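Local coordinates for transmembrane protein (Bartonella henselae, PDB 3PAM) that probably binds oligopeptides as the substrate-binding component of an ABC-type oligopeptide transport system, at residues 48-52 against 242-247; 59-63 against 83-87. All blocks are in the same frame, centred on the assembly; numbering follows the deposited sequence.

Contact 1 (48-52 against 242-247); sequences EGYWD and LDRILI
Asp243 OD2 is gripped by Ser58 OG and by a water, 3.0 Å away, that Trp51 and Asp52 also hold. It lies where the loop after strand 45-46 meets the long helix 232-249 of this family 5 solute-binding domain. The water accepts from Trp51 N at 2.8 Å and donates to Asp52 OD1 at 2.6 Å. It thus links the two carboxylates and probably eases the repulsion between them. The other oxygen, Asp243 OD1, accepts a hydrogen bond from Tyr50 N at 2.8 Å. This bond is bent, with an N-H...O angle of 143°. The donor comes in on the syn side of OD1, tilted 26° out of the carboxylate plane. OD1 also lies at the edge of the Tyr50 ring, near its plane. Asp52 holds the loop in shape: its OD2 takes Glu48 N and its OD1 takes Gly49 N, both through syn lone pairs. On the apolar side, Leu246 CB makes a CH-pi contact over one face of the Tyr50 ring, 3.9 Å from its centroid. Trp51 CG stands anti to the carbonyl carbon (chi1 -80°), and the far end of the indole reaches the helix, where CH2 meets Leu242 CD2 at 3.7 Å. A second water bridges Tyr50 OH and Leu246 O, at 3.1 Å from each.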
ATOM      1  N   GLU A  48      -5.697  -5.729   5.507  1.00 51.83           N
ATOM      2  CA  GLU A  48      -6.141  -4.346   5.536  1.00 51.52           C
ATOM      3  C   GLU A  48      -5.042  -3.405   5.944  1.00 49.67           C
ATOM      4  O   GLU A  48      -4.758  -2.460   5.262  1.00 49.64           O
ATOM      5  CB  GLU A  48      -7.301  -4.151   6.497  1.00 53.22           C
ATOM      6  CG  GLU A  48      -8.625  -4.522   5.954  1.00 54.38           C
ATOM      7  CD  GLU A  48      -9.750  -3.878   6.681  1.00 57.77           C
ATOM      8  OE1 GLU A  48      -9.573  -2.795   7.203  1.00 58.84           O
ATOM      9  OE2 GLU A  48     -10.825  -4.442   6.721  1.00 60.19           O
ATOM     10  N   GLY A  49      -4.455  -3.655   7.089  1.00 48.87           N
ATOM     11  CA  GLY A  49      -3.395  -2.831   7.592  1.00 46.46           C
ATOM     12  C   GLY A  49      -2.144  -3.638   7.652  1.00 45.37           C
ATOM     13  O   GLY A  49      -1.939  -4.512   6.869  1.00 45.67           O
ATOM     14  N   TYR A  50      -1.305  -3.330   8.607  1.00 43.76           N
ATOM     15  CA  TYR A  50      -0.013  -3.937   8.660  1.00 43.46           C
ATOM     16  C   TYR A  50       0.216  -4.841   9.840  1.00 43.78           C
ATOM     17  O   TYR A  50       1.121  -5.593   9.822  1.00 44.40           O
ATOM     18  CB  TYR A  50       1.049  -2.858   8.555  1.00 42.50           C
ATOM     19  CG  TYR A  50       1.048  -2.211   7.213  1.00 42.04           C
ATOM     20  CD1 TYR A  50       1.883  -2.655   6.223  1.00 42.76           C
ATOM     21  CD2 TYR A  50       0.194  -1.181   6.927  1.00 39.68           C
ATOM     22  CE1 TYR A  50       1.876  -2.096   5.019  1.00 42.97           C
ATOM     23  CE2 TYR A  50       0.185  -0.627   5.722  1.00 41.39           C
ATOM     24  CZ  TYR A  50       1.031  -1.086   4.768  1.00 42.82           C
ATOM     25  OH  TYR A  50       1.040  -0.541   3.537  1.00 43.93           O
ATOM     26  N   TRP A  51      -0.631  -4.795  10.848  1.00 44.08           N
ATOM     27  CA  TRP A  51      -0.498  -5.721  11.940  1.00 45.02           C
ATOM     28  C   TRP A  51      -1.866  -6.251  12.298  1.00 46.60           C
ATOM     29  O   TRP A  51      -2.260  -6.187  13.430  1.00 47.16           O
ATOM     30  CB  TRP A  51       0.170  -5.049  13.128  1.00 44.16           C
ATOM     31  CG  TRP A  51       1.624  -4.974  12.963  1.00 42.84           C
ATOM     32  CD1 TRP A  51       2.502  -5.922  13.258  1.00 44.41           C
ATOM     33  CD2 TRP A  51       2.370  -3.896  12.426  1.00 41.49           C
ATOM     34  NE1 TRP A  51       3.743  -5.529  12.960  1.00 44.32           N
ATOM     35  CE2 TRP A  51       3.694  -4.277  12.436  1.00 42.24           C
ATOM     36  CE3 TRP A  51       2.042  -2.644  11.931  1.00 39.69           C
ATOM     37  CZ2 TRP A  51       4.698  -3.456  11.992  1.00 40.26           C
ATOM     38  CZ3 TRP A  51       3.026  -1.845  11.503  1.00 37.36           C
ATOM     39  CH2 TRP A  51       4.338  -2.242  11.537  1.00 40.23           C
ATOM     40  N   ASP A  52      -2.578  -6.733  11.282  1.00 47.37           N
ATOM     41  CA  ASP A  52      -3.938  -7.304  11.377  1.00 49.35           C
ATOM     42  C   ASP A  52      -4.113  -8.483  12.334  1.00 50.95           C
ATOM     43  O   ASP A  52      -3.378  -9.463  12.272  1.00 51.45           O
ATOM     44  CB  ASP A  52      -4.458  -7.712   9.994  1.00 50.01           C
ATOM     45  CG  ASP A  52      -4.660  -6.520   9.065  1.00 50.05           C
ATOM     46  OD1 ASP A  52      -4.323  -5.374   9.453  1.00 50.09           O
ATOM     47  OD2 ASP A  52      -5.149  -6.732   7.938  1.00 49.95           O
ATOM     48  N   LEU A 242       2.669   3.586  13.936  1.00 42.27           N
ATOM     49  CA  LEU A 242       3.256   3.245  12.644  1.00 40.99           C
ATOM     50  C   LEU A 242       2.226   2.689  11.656  1.00 40.39           C
ATOM     51  O   LEU A 242       2.158   3.137  10.515  1.00 40.44           O
ATOM     52  CB  LEU A 242       4.432   2.284  12.812  1.00 40.20           C
ATOM     53  CG  LEU A 242       5.124   1.812  11.526  1.00 40.22           C
ATOM     54  CD1 LEU A 242       5.577   3.004  10.659  1.00 40.22           C
ATOM     55  CD2 LEU A 242       6.298   0.864  11.821  1.00 37.72           C
ATOM     56  N   ASP A 243       1.433   1.711  12.090  1.00 40.10           N
ATOM     57  CA  ASP A 243       0.361   1.160  11.258  1.00 39.23           C
ATOM     58  C   ASP A 243      -0.514   2.282  10.654  1.00 39.60           C
ATOM     59  O   ASP A 243      -0.865   2.247   9.483  1.00 38.92           O
ATOM     60  CB  ASP A 243      -0.503   0.197  12.075  1.00 39.27           C
ATOM     61  CG  ASP A 243      -1.456  -0.605  11.211  1.00 38.75           C
ATOM     62  OD1 ASP A 243      -1.047  -1.013  10.108  1.00 37.35           O
ATOM     63  OD2 ASP A 243      -2.622  -0.833  11.625  1.00 39.19           O
ATOM     64  N   ARG A 244      -0.769   3.274  11.474  1.00 40.60           N
ATOM     65  CA  ARG A 244      -1.608   4.384  11.165  1.00 41.00           C
ATOM     66  C   ARG A 244      -1.061   5.268  10.062  1.00 40.76           C
ATOM     67  O   ARG A 244      -1.777   5.751   9.246  1.00 40.95           O
ATOM     68  CB  ARG A 244      -1.828   5.181  12.428  1.00 42.59           C
ATOM     69  CG  ARG A 244      -3.164   4.949  13.023  1.00 43.86           C
ATOM     70  CD  ARG A 244      -3.354   5.320  14.491  1.00 46.48           C
ATOM     71  NE  ARG A 244      -4.672   4.836  14.831  1.00 48.41           N
ATOM     72  CZ  ARG A 244      -4.999   4.147  15.894  1.00 49.32           C
ATOM     73  NH1 ARG A 244      -4.124   3.899  16.823  1.00 46.62           N
ATOM     74  NH2 ARG A 244      -6.229   3.728  16.010  1.00 48.96           N
ATOM     75  N   ILE A 245       0.233   5.453  10.072  1.00 40.51           N
ATOM     76  CA  ILE A 245       0.996   6.151   9.051  1.00 39.66           C
ATOM     77  C   ILE A 245       1.096   5.351   7.770  1.00 38.65           C
ATOM     78  O   ILE A 245       1.008   5.911   6.678  1.00 39.47           O
ATOM     79  CB  ILE A 245       2.416   6.477   9.551  1.00 39.91           C
ATOM     80  CG1 ILE A 245       2.320   7.458  10.716  1.00 40.10           C
ATOM     81  CG2 ILE A 245       3.279   7.060   8.417  1.00 39.13           C
ATOM     82  CD1 ILE A 245       3.627   7.833  11.303  1.00 40.54           C
ATOM     83  N   LEU A 246       1.291   4.046   7.886  1.00 37.45           N
ATOM     84  CA  LEU A 246       1.506   3.243   6.701  1.00 35.63           C
ATOM     85  C   LEU A 246       0.198   3.035   5.974  1.00 35.63           C
ATOM     86  O   LEU A 246       0.132   3.061   4.745  1.00 35.01           O
ATOM     87  CB  LEU A 246       2.154   1.923   7.074  1.00 35.29           C
ATOM     88  CG  LEU A 246       3.541   2.054   7.699  1.00 34.30           C
ATOM     89  CD1 LEU A 246       4.079   0.673   8.035  1.00 34.49           C
ATOM     90  CD2 LEU A 246       4.461   2.761   6.755  1.00 32.07           C
ATOM     91  N   ILE A 247      -0.861   2.840   6.739  1.00 36.26           N
ATOM     92  CA  ILE A 247      -2.205   2.857   6.167  1.00 35.78           C
ATOM     93  C   ILE A 247      -2.472   4.178   5.436  1.00 36.15           C
ATOM     94  O   ILE A 247      -2.996   4.185   4.318  1.00 35.96           O
ATOM     95  CB  ILE A 247      -3.274   2.592   7.256  1.00 36.58           C
ATOM     96  CG1 ILE A 247      -3.154   1.154   7.753  1.00 35.48           C
ATOM     97  CG2 ILE A 247      -4.705   2.877   6.750  1.00 35.73           C
ATOM     98  CD1 ILE A 247      -3.776   0.936   9.116  1.00 36.72           C
TER
HETATM   99  O   HOH W   1      -1.330   1.206   2.736  1.00 42.41           O
HETATM  100  O   HOH W   2      -3.144  -3.710  11.144  1.00 41.99           O

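Contact 2 (59-63 against 83-87); sequences IGKPA and MDGSW
Ala63 N donates to Met83 O at 2.9 Å. The bond is fairly straight, with an N-H...O angle of 158°, and the donor lies close to the C=O axis. Beside it, Ala63 CB touches the selenium of Met83, a selenomethionine, with CB to SE at 3.7 Å. The Met83 chain bends at chi2 and again at chi3, which brings its end back to Ala63 although its CB starts away from the loop. Pro62 lies along the next carbonyl: its CB and CG are each 3.4 Å from Asp84 O. Gly85 follows, the first residue to leave helical angles, with positive phi (89°). Having no side chain, it lets its CA come to 3.4 Å from Lys61 O. At the far end, Ile59 CG1 meets the edge of the Trp87 ring, 4.4 Å from CZ3. Behind this first shell, Trp87 pairs by backbone with Glu81, which ties the turn back to its own helix. The contact is a surface one. It joins the loop leading into helix 65-71 to the end of helix 80-84, and helix 232-249 lies alongside, touching Lys61 through Arg240, Ala63 through Arg244 and Trp87 through Ile247.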
ATOM      1  N   ILE A  59      -6.531  -1.018  13.507  1.00 46.66           N
ATOM      2  CA  ILE A  59      -7.690  -0.920  12.636  1.00 48.58           C
ATOM      3  C   ILE A  59      -8.989  -0.461  13.287  1.00 51.03           C
ATOM      4  O   ILE A  59      -9.635   0.463  12.770  1.00 52.39           O
ATOM      5  CB  ILE A  59      -7.850  -2.168  11.754  1.00 49.65           C
ATOM      6  CG1 ILE A  59      -6.939  -2.009  10.538  1.00 47.73           C
ATOM      7  CG2 ILE A  59      -9.322  -2.386  11.329  1.00 51.01           C
ATOM      8  CD1 ILE A  59      -6.333  -3.299  10.066  1.00 47.97           C
ATOM      9  N   GLY A  60      -9.369  -1.057  14.409  1.00 54.96           N
ATOM     10  CA  GLY A  60     -10.703  -0.775  14.951  1.00 57.62           C
ATOM     11  C   GLY A  60     -10.782   0.057  16.220  1.00 58.47           C
ATOM     12  O   GLY A  60     -11.775   0.001  16.941  1.00 60.10           O
ATOM     13  N   LYS A  61      -9.754   0.851  16.496  1.00 57.85           N
ATOM     14  CA  LYS A  61      -9.669   1.591  17.738  1.00 58.15           C
ATOM     15  C   LYS A  61      -9.107   2.962  17.565  1.00 57.70           C
ATOM     16  O   LYS A  61      -8.317   3.166  16.688  1.00 56.90           O
ATOM     17  CB  LYS A  61      -8.755   0.856  18.669  1.00 57.97           C
ATOM     18  CG  LYS A  61      -7.967  -0.182  18.015  1.00 56.55           C
ATOM     19  CD  LYS A  61      -6.880  -0.618  18.914  1.00 55.97           C
ATOM     20  CE  LYS A  61      -6.355  -1.965  18.545  1.00 56.68           C
ATOM     21  NZ  LYS A  61      -7.278  -3.040  18.899  1.00 56.85           N
ATOM     22  N   PRO A  62      -9.492   3.899  18.414  1.00 58.49           N
ATOM     23  CA  PRO A  62      -8.999   5.267  18.311  1.00 57.89           C
ATOM     24  C   PRO A  62      -7.616   5.389  18.925  1.00 56.99           C
ATOM     25  O   PRO A  62      -7.273   4.638  19.844  1.00 57.46           O
ATOM     26  CB  PRO A  62     -10.017   6.073  19.131  1.00 58.92           C
ATOM     27  CG  PRO A  62     -11.179   5.117  19.384  1.00 60.52           C
ATOM     28  CD  PRO A  62     -10.529   3.783  19.454  1.00 59.86           C
ATOM     29  N   ALA A  63      -6.831   6.331  18.421  1.00 55.79           N
ATOM     30  CA  ALA A  63      -5.483   6.525  18.912  1.00 55.08           C
ATOM     31  C   ALA A  63      -5.485   6.898  20.397  1.00 55.70           C
ATOM     32  O   ALA A  63      -6.252   7.753  20.836  1.00 56.82           O
ATOM     33  CB  ALA A  63      -4.765   7.587  18.086  1.00 54.16           C
HETATM   34  N   MSE A  83      -6.925   7.902  12.378  1.00 54.62           N
HETATM   35  CA  MSE A  83      -6.669   8.342  13.752  1.00 58.17           C
HETATM   36  C   MSE A  83      -7.732   7.858  14.739  1.00 59.12           C
HETATM   37  O   MSE A  83      -7.412   7.580  15.894  1.00 62.15           O
HETATM   38  CB  MSE A  83      -6.546   9.870  13.852  1.00 60.97           C
HETATM   39  CG  MSE A  83      -5.108  10.416  13.819  1.00 64.39           C
HETATM   40 SE   MSE A  83      -3.855   9.751  15.211  1.00 70.87          SE
HETATM   41  CE  MSE A  83      -4.074  11.157  16.550  1.00 78.90           C
ATOM     42  N   ASP A  84      -8.981   7.755  14.287  1.00 57.85           N
ATOM     43  CA  ASP A  84     -10.098   7.426  15.191  1.00 60.69           C
ATOM     44  C   ASP A  84     -10.572   5.965  15.159  1.00 58.84           C
ATOM     45  O   ASP A  84     -11.349   5.552  16.011  1.00 61.18           O
ATOM     46  CB  ASP A  84     -11.279   8.408  15.025  1.00 63.62           C
ATOM     47  CG  ASP A  84     -11.952   8.317  13.657  1.00 61.08           C
ATOM     48  OD1 ASP A  84     -12.528   9.331  13.212  1.00 63.06           O
ATOM     49  OD2 ASP A  84     -11.919   7.241  13.027  1.00 59.12           O
ATOM     50  N   GLY A  85     -10.093   5.187  14.192  1.00 56.02           N
ATOM     51  CA  GLY A  85     -10.419   3.757  14.124  1.00 55.73           C
ATOM     52  C   GLY A  85     -11.673   3.467  13.324  1.00 55.80           C
ATOM     53  O   GLY A  85     -12.168   2.337  13.305  1.00 55.72           O
ATOM     54  N   SER A  86     -12.174   4.507  12.662  1.00 55.48           N
ATOM     55  CA  SER A  86     -13.305   4.417  11.743  1.00 54.90           C
ATOM     56  C   SER A  86     -12.898   3.710  10.449  1.00 52.63           C
ATOM     57  O   SER A  86     -13.628   2.854   9.942  1.00 52.24           O
ATOM     58  CB  SER A  86     -13.853   5.826  11.465  1.00 55.87           C
ATOM     59  OG  SER A  86     -14.049   6.062  10.078  1.00 56.67           O
ATOM     60  N   TRP A  87     -11.715   4.056   9.946  1.00 52.00           N
ATOM     61  CA  TRP A  87     -11.214   3.565   8.668  1.00 50.06           C
ATOM     62  C   TRP A  87     -11.318   2.055   8.528  1.00 49.14           C
ATOM     63  O   TRP A  87     -11.011   1.320   9.453  1.00 50.29           O
ATOM     64  CB  TRP A  87      -9.764   4.013   8.485  1.00 50.13           C
ATOM     65  CG  TRP A  87      -9.170   3.664   7.163  1.00 49.12           C
ATOM     66  CD1 TRP A  87      -9.091   4.472   6.070  1.00 49.51           C
ATOM     67  CD2 TRP A  87      -8.563   2.414   6.786  1.00 48.09           C
ATOM     68  NE1 TRP A  87      -8.459   3.813   5.038  1.00 49.33           N
ATOM     69  CE2 TRP A  87      -8.134   2.547   5.448  1.00 47.49           C
ATOM     70  CE3 TRP A  87      -8.324   1.206   7.455  1.00 48.22           C
ATOM     71  CZ2 TRP A  87      -7.489   1.521   4.765  1.00 48.19           C
ATOM     72  CZ3 TRP A  87      -7.691   0.173   6.770  1.00 47.76           C
ATOM     73  CH2 TRP A  87      -7.274   0.338   5.443  1.00 48.18           C
TER

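In the fold
The centres of contacts 1 and 2 lie about 11 Å apart, on the same side of the chain's centre. Along the chain, contact 2 is nested inside the loop that contact 1 closes. Segments 48-52 and 59-63 belong to one connection between strand 45-46 and helix 65-71, while 83-87 starts on helix 80-84, the next helix after 65-71. Helix 232-249, which leads into strand 252-257 of the six-stranded mixed sheet, supplies one side of contact 1 and also touches contact 2. Contact 1 is buried and contact 2 is at the surface. Glu48 and Asp52 touch Trp87 and Ile59, respectively, so the two contacts adjoin. Contact 1 fixes the early loop to a helix late in the chain, and contact 2 joins two early segments that lie against the same helix.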